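Local coordinates for protein putative D-lactate dehydrogenase (Chlamydomonas reinhardtii, PDB 4ZGS) that probably reduces pyruvate to D-lactate with NADH in the fermenting chloroplast, as a member of the D-isomer specific 2-hydroxyacid dehydrogenase family, at residues 88-93 and 114-119; 280-285 and 325-330. All blocks are in the same frame, centred on the assembly; numbering follows the deposited sequence.

Contact 1: 88-93 and 114-119; sequences DRADAS and DRVDLH
A90 and V116 bring the two backbones closest, with their CA atoms 4.5 Å apart, and D117 N gives a weak, bent hydrogen bond to A90 O at 2.9 Å and 125°. The same carbonyl oxygen also takes a CA-H...O contact from V116 CA at 3.0 Å. A small apolar patch lies beside this link, where A90 CB meets V116 CG2 at 3.4 Å. V116 CG2, trans to the backbone N, is the branch that reaches A90 CB. Both segments run into helices, 92-101 and 118-124, just after neighbouring strands 81-84 and 105-108 of a five-stranded parallel sheet. This sheet is the core of the flavodoxin-like substrate-binding domain of the family. Each helix starts with an aspartate N-cap. D117 holds H119 N through OD1 at 2.8 Å, meeting it on the anti side of the carboxylate. With CG anti to the backbone N (chi1 -178°), D117 also turns OD2 to A92 CB, 3.2 Å away. D91 receives S93 N weakly and S93 OG at 2.8 Å, both on OD1. R115 reaches the other way. Its extended chain lays the guanidinium across the D88-R89 backbone, with D88 N 4.0 Å above the plane, over the centre of one face. The R89 side chain crosses that of R115, their guanidinium planes 42° apart. The D88 carboxylate is held by S41 OG and the backbone amides of L68 and F85.

Contact 2: 280-285 and 325-330; sequences ALESGQ and LSYPQV
L281 and Y327 meet over the flat side of the tyrosine ring. L281 CB lies loosely near Q329 NE2; beyond it the chain branches at CG. CD1 sits over the Y327 ring centroid at 4.1 Å, 11° off the normal, a CH-pi contact. The same methyl touches V330 CG2 at 3.9 Å. CD2 goes to the other neighbour and packs on Q329 CG at 3.8 Å, with NE2 of that amide a little nearer at 3.7 Å. The Q329 chain bends at chi2 (-81°), which brings its amide alongside this methyl. E282, one residue on, has an extended chain and comes to the ring edge, with CG in the plane. Its OE1 takes a very short hydrogen bond from Y327 OH, 2.5 Å. The segments are the end of helix 277-283 and the type I turn Y327-V330 that enters strand 330-332, outermost within this chain in the Rossmann-type sheet. W317 of the second subunit stacks on the Y327 ring, and R319 of that subunit forms a salt bridge with E282 OE2. A phenylalanine in place of Y327 would probably leave E282 OE1 without its phenol donor and the carboxylate less firmly fixed. In the deposited structure an arginine and a phenol grip the E282 carboxylate, which would be expected to keep it ionised at the subunit interface.

From the N terminus, the chain first builds the flavodoxin-like sheet. Contact 1 closes a loop there across 20 residues, which include most of helix 92-101 and all of strand 105-108. It ties the entries to two consecutive helices. The chain then passes into the Rossmann-type nucleotide-binding domain, where contact 2 closes a longer loop of 39 residues that takes in strand 286-291 and helices 310-313 and 319-324. The two loops follow in series, neither nested nor crossed. The centres of contacts 1 and 2 are about 37 Å apart, and the nearest atoms of contacts 1 and 2 about 20 Å. Contact 1 is touched by no other subunit, whereas contact 2 is lined chiefly by a second subunit, with a third touching L325.

Contact 1: 88-93 and 114-119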
loop_
_atom_site.group_PDB
_atom_site.type_symbol
_atom_site.label_atom_id
_atom_site.label_comp_id
_atom_site.label_asym_id
_atom_site.label_seq_id
_atom_site.Cartn_x
_atom_site.Cartn_y
_atom_site.Cartn_z
ATOM N N ASP A 88 -19.739 -17.319 13.017
ATOM C CA ASP A 88 -20.237 -18.698 12.788
ATOM C C ASP A 88 -21.759 -18.800 12.671
ATOM O O ASP A 88 -22.459 -18.046 13.320
ATOM C CB ASP A 88 -19.730 -19.592 13.908
ATOM C CG ASP A 88 -18.240 -19.843 13.805
ATOM O OD1 ASP A 88 -17.761 -20.263 12.722
ATOM O OD2 ASP A 88 -17.533 -19.551 14.798
ATOM N N ARG A 89 -22.304 -19.727 11.882
ATOM C CA ARG A 89 -23.772 -19.799 11.835
ATOM C C ARG A 89 -24.340 -20.752 12.863
ATOM O O ARG A 89 -23.967 -21.926 12.879
ATOM C CB ARG A 89 -24.293 -20.313 10.475
ATOM C CG ARG A 89 -24.300 -19.434 9.249
ATOM C CD ARG A 89 -24.811 -20.183 8.010
ATOM N NE ARG A 89 -24.534 -19.383 6.816
ATOM C CZ ARG A 89 -24.761 -19.742 5.542
ATOM N NH1 ARG A 89 -25.307 -20.930 5.210
ATOM N NH2 ARG A 89 -24.439 -18.884 4.562
ATOM N N ALA A 90 -25.207 -20.253 13.743
ATOM C CA ALA A 90 -26.281 -21.092 14.247
ATOM C C ALA A 90 -27.582 -20.360 13.960
ATOM O O ALA A 90 -28.053 -19.589 14.787
ATOM C CB ALA A 90 -26.132 -21.376 15.735
ATOM N N ASP A 91 -28.216 -20.679 12.842
ATOM C CA ASP A 91 -29.567 -20.218 12.574
ATOM C C ASP A 91 -30.390 -21.444 12.898
ATOM O O ASP A 91 -29.814 -22.452 13.288
ATOM C CB ASP A 91 -29.746 -19.692 11.144
ATOM C CG ASP A 91 -29.363 -20.705 10.074
ATOM O OD1 ASP A 91 -29.180 -21.893 10.394
ATOM O OD2 ASP A 91 -29.260 -20.305 8.892
ATOM N N ALA A 92 -31.696 -21.415 12.692
ATOM C CA ALA A 92 -32.508 -22.532 13.152
ATOM C C ALA A 92 -32.088 -23.878 12.546
ATOM O O ALA A 92 -32.248 -24.920 13.180
ATOM C CB ALA A 92 -33.967 -22.257 12.869
ATOM N N SER A 93 -31.524 -23.857 11.341
ATOM C CA SER A 93 -31.193 -25.106 10.639
ATOM C C SER A 93 -29.892 -25.793 11.107
ATOM O O SER A 93 -29.851 -27.024 11.176
ATOM C CB SER A 93 -31.125 -24.867 9.123
ATOM O OG SER A 93 -30.056 -24.012 8.769
ATOM N N ASP A 114 -25.954 -12.832 18.974
ATOM C CA ASP A 114 -26.918 -12.297 18.022
ATOM C C ASP A 114 -27.245 -13.293 16.890
ATOM O O ASP A 114 -28.390 -13.402 16.456
ATOM C CB ASP A 114 -26.372 -10.979 17.457
ATOM C CG ASP A 114 -27.467 -9.987 17.098
ATOM O OD1 ASP A 114 -28.655 -10.267 17.368
ATOM O OD2 ASP A 114 -27.130 -8.903 16.579
ATOM N N ARG A 115 -26.234 -13.993 16.394
ATOM C CA ARG A 115 -26.425 -14.923 15.286
ATOM C C ARG A 115 -26.903 -16.335 15.664
ATOM O O ARG A 115 -27.333 -17.080 14.795
ATOM C CB ARG A 115 -25.139 -15.001 14.476
ATOM C CG ARG A 115 -25.209 -15.865 13.232
ATOM C CD ARG A 115 -23.933 -15.616 12.418
ATOM N NE ARG A 115 -23.623 -16.650 11.435
ATOM C CZ ARG A 115 -22.708 -16.499 10.484
ATOM N NH1 ARG A 115 -22.060 -15.352 10.365
ATOM N NH2 ARG A 115 -22.439 -17.484 9.653
ATOM N N VAL A 116 -26.856 -16.706 16.939
ATOM C CA VAL A 116 -27.373 -18.023 17.311
ATOM C C VAL A 116 -28.858 -17.939 17.586
ATOM O O VAL A 116 -29.329 -16.975 18.181
ATOM C CB VAL A 116 -26.666 -18.609 18.560
ATOM C CG1 VAL A 116 -27.044 -17.836 19.792
ATOM C CG2 VAL A 116 -27.043 -20.070 18.744
ATOM N N ASP A 117 -29.579 -18.984 17.187
ATOM C CA ASP A 117 -31.014 -19.050 17.404
ATOM C C ASP A 117 -31.272 -19.822 18.690
ATOM O O ASP A 117 -31.086 -21.039 18.746
ATOM C CB ASP A 117 -31.700 -19.715 16.195
ATOM C CG ASP A 117 -33.219 -19.781 16.325
ATOM O OD1 ASP A 117 -33.761 -19.433 17.395
ATOM O OD2 ASP A 117 -33.879 -20.181 15.341
ATOM N N LEU A 118 -31.778 -19.104 19.690
ATOM C CA LEU A 118 -31.969 -19.656 21.028
ATOM C C LEU A 118 -33.301 -20.345 21.106
ATOM O O LEU A 118 -33.548 -21.131 22.015
ATOM C CB LEU A 118 -31.892 -18.555 22.091
ATOM C CG LEU A 118 -30.644 -17.676 22.170
ATOM C CD1 LEU A 118 -30.859 -16.551 23.166
ATOM C CD2 LEU A 118 -29.444 -18.507 22.579
ATOM N N HIS A 119 -34.162 -20.045 20.137
ATOM C CA HIS A 119 -35.461 -20.696 20.059
ATOM C C HIS A 119 -35.253 -22.065 19.437
ATOM O O HIS A 119 -36.006 -22.999 19.706
ATOM C CB HIS A 119 -36.481 -19.867 19.260
ATOM C CG HIS A 119 -36.915 -18.599 19.937
ATOM N ND1 HIS A 119 -36.696 -18.353 21.277
ATOM C CD2 HIS A 119 -37.595 -17.525 19.467
ATOM C CE1 HIS A 119 -37.200 -17.174 21.597
ATOM N NE2 HIS A 119 -37.754 -16.652 20.516
#

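Contact 2: 280-285 and 325-330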
loop_
_atom_site.group_PDB
_atom_site.type_symbol
_atom_site.label_atom_id
_atom_site.label_comp_id
_atom_site.label_asym_id
_atom_site.label_seq_id
_atom_site.Cartn_x
_atom_site.Cartn_y
_atom_site.Cartn_z
ATOM N N ALA A 280 -20.650 15.638 5.328
ATOM C CA ALA A 280 -20.050 16.281 6.480
ATOM C C ALA A 280 -18.544 16.255 6.371
ATOM O O ALA A 280 -17.876 17.233 6.687
ATOM C CB ALA A 280 -20.497 15.601 7.740
ATOM N N LEU A 281 -18.019 15.151 5.858
ATOM C CA LEU A 281 -16.588 15.039 5.606
ATOM C C LEU A 281 -16.134 16.030 4.540
ATOM O O LEU A 281 -15.067 16.640 4.644
ATOM C CB LEU A 281 -16.240 13.637 5.144
ATOM C CG LEU A 281 -16.070 12.556 6.195
ATOM C CD1 LEU A 281 -15.950 11.228 5.465
ATOM C CD2 LEU A 281 -14.839 12.849 7.054
ATOM N N GLU A 282 -16.939 16.159 3.493
ATOM C CA GLU A 282 -16.584 17.025 2.385
ATOM C C GLU A 282 -16.850 18.492 2.700
ATOM O O GLU A 282 -16.202 19.362 2.128
ATOM C CB GLU A 282 -17.310 16.586 1.112
ATOM C CG GLU A 282 -16.684 15.339 0.479
ATOM C CD GLU A 282 -17.540 14.711 -0.596
ATOM O OE1 GLU A 282 -17.225 13.580 -1.026
ATOM O OE2 GLU A 282 -18.513 15.354 -1.025
ATOM N N SER A 283 -17.777 18.778 3.614
ATOM C CA SER A 283 -18.025 20.170 4.019
ATOM C C SER A 283 -17.034 20.608 5.086
ATOM O O SER A 283 -16.902 21.799 5.381
ATOM C CB SER A 283 -19.465 20.364 4.534
ATOM O OG SER A 283 -19.737 19.610 5.698
ATOM N N GLY A 284 -16.355 19.636 5.682
ATOM C CA GLY A 284 -15.425 19.914 6.758
ATOM C C GLY A 284 -16.049 19.902 8.150
ATOM O O GLY A 284 -15.341 20.099 9.153
ATOM N N GLN A 285 -17.361 19.661 8.213
ATOM C CA GLN A 285 -18.084 19.572 9.474
ATOM C C GLN A 285 -17.522 18.441 10.323
ATOM O O GLN A 285 -17.189 18.661 11.494
ATOM C CB GLN A 285 -19.583 19.376 9.247
ATOM C CG GLN A 285 -20.403 19.366 10.536
ATOM C CD GLN A 285 -20.252 20.650 11.389
ATOM O OE1 GLN A 285 -19.623 21.632 10.981
ATOM N NE2 GLN A 285 -20.832 20.625 12.588
ATOM N N LEU A 325 -13.705 4.514 2.832
ATOM C CA LEU A 325 -12.288 4.178 2.951
ATOM C C LEU A 325 -11.418 5.044 2.038
ATOM O O LEU A 325 -10.194 5.013 2.117
ATOM C CB LEU A 325 -12.090 2.701 2.627
ATOM C CG LEU A 325 -12.891 1.753 3.519
ATOM C CD1 LEU A 325 -12.774 0.347 3.008
ATOM C CD2 LEU A 325 -12.379 1.828 4.984
ATOM N N SER A 326 -12.049 5.768 1.124
ATOM C CA SER A 326 -11.318 6.619 0.182
ATOM C C SER A 326 -10.747 7.926 0.794
ATOM O O SER A 326 -9.803 8.529 0.258
ATOM C CB SER A 326 -12.216 6.978 -0.982
ATOM O OG SER A 326 -11.440 7.634 -1.930
ATOM N N TYR A 327 -11.337 8.376 1.893
ATOM C CA TYR A 327 -10.964 9.657 2.462
ATOM C C TYR A 327 -9.660 9.597 3.253
ATOM O O TYR A 327 -9.396 8.624 3.959
ATOM C CB TYR A 327 -12.103 10.174 3.322
ATOM C CG TYR A 327 -13.307 10.524 2.489
ATOM C CD1 TYR A 327 -14.157 9.540 2.024
ATOM C CD2 TYR A 327 -13.585 11.848 2.163
ATOM C CE1 TYR A 327 -15.261 9.863 1.255
ATOM C CE2 TYR A 327 -14.685 12.183 1.386
ATOM C CZ TYR A 327 -15.521 11.187 0.944
ATOM O OH TYR A 327 -16.623 11.513 0.194
ATOM N N PRO A 328 -8.811 10.625 3.076
ATOM C CA PRO A 328 -7.511 10.695 3.742
ATOM C C PRO A 328 -7.676 10.939 5.256
ATOM O O PRO A 328 -6.776 10.560 6.017
ATOM C CB PRO A 328 -6.824 11.880 3.058
ATOM C CG PRO A 328 -7.955 12.737 2.589
ATOM C CD PRO A 328 -9.068 11.799 2.218
ATOM N N GLN A 329 -8.786 11.557 5.681
ATOM C CA GLN A 329 -8.998 11.830 7.119
ATOM C C GLN A 329 -9.837 10.751 7.816
ATOM O O GLN A 329 -10.301 10.959 8.934
ATOM C CB GLN A 329 -9.653 13.200 7.365
ATOM C CG GLN A 329 -11.096 13.297 6.933
ATOM C CD GLN A 329 -11.218 13.535 5.434
ATOM O OE1 GLN A 329 -10.478 12.942 4.650
ATOM N NE2 GLN A 329 -12.148 14.412 5.031
ATOM N N VAL A 330 -10.106 9.648 7.116
ATOM C CA VAL A 330 -10.797 8.496 7.700
ATOM C C VAL A 330 -9.849 7.315 7.953
ATOM O O VAL A 330 -8.958 7.042 7.151
ATOM C CB VAL A 330 -11.899 8.014 6.823
ATOM C CG1 VAL A 330 -12.271 6.593 7.201
ATOM C CG2 VAL A 330 -13.086 8.977 6.879
#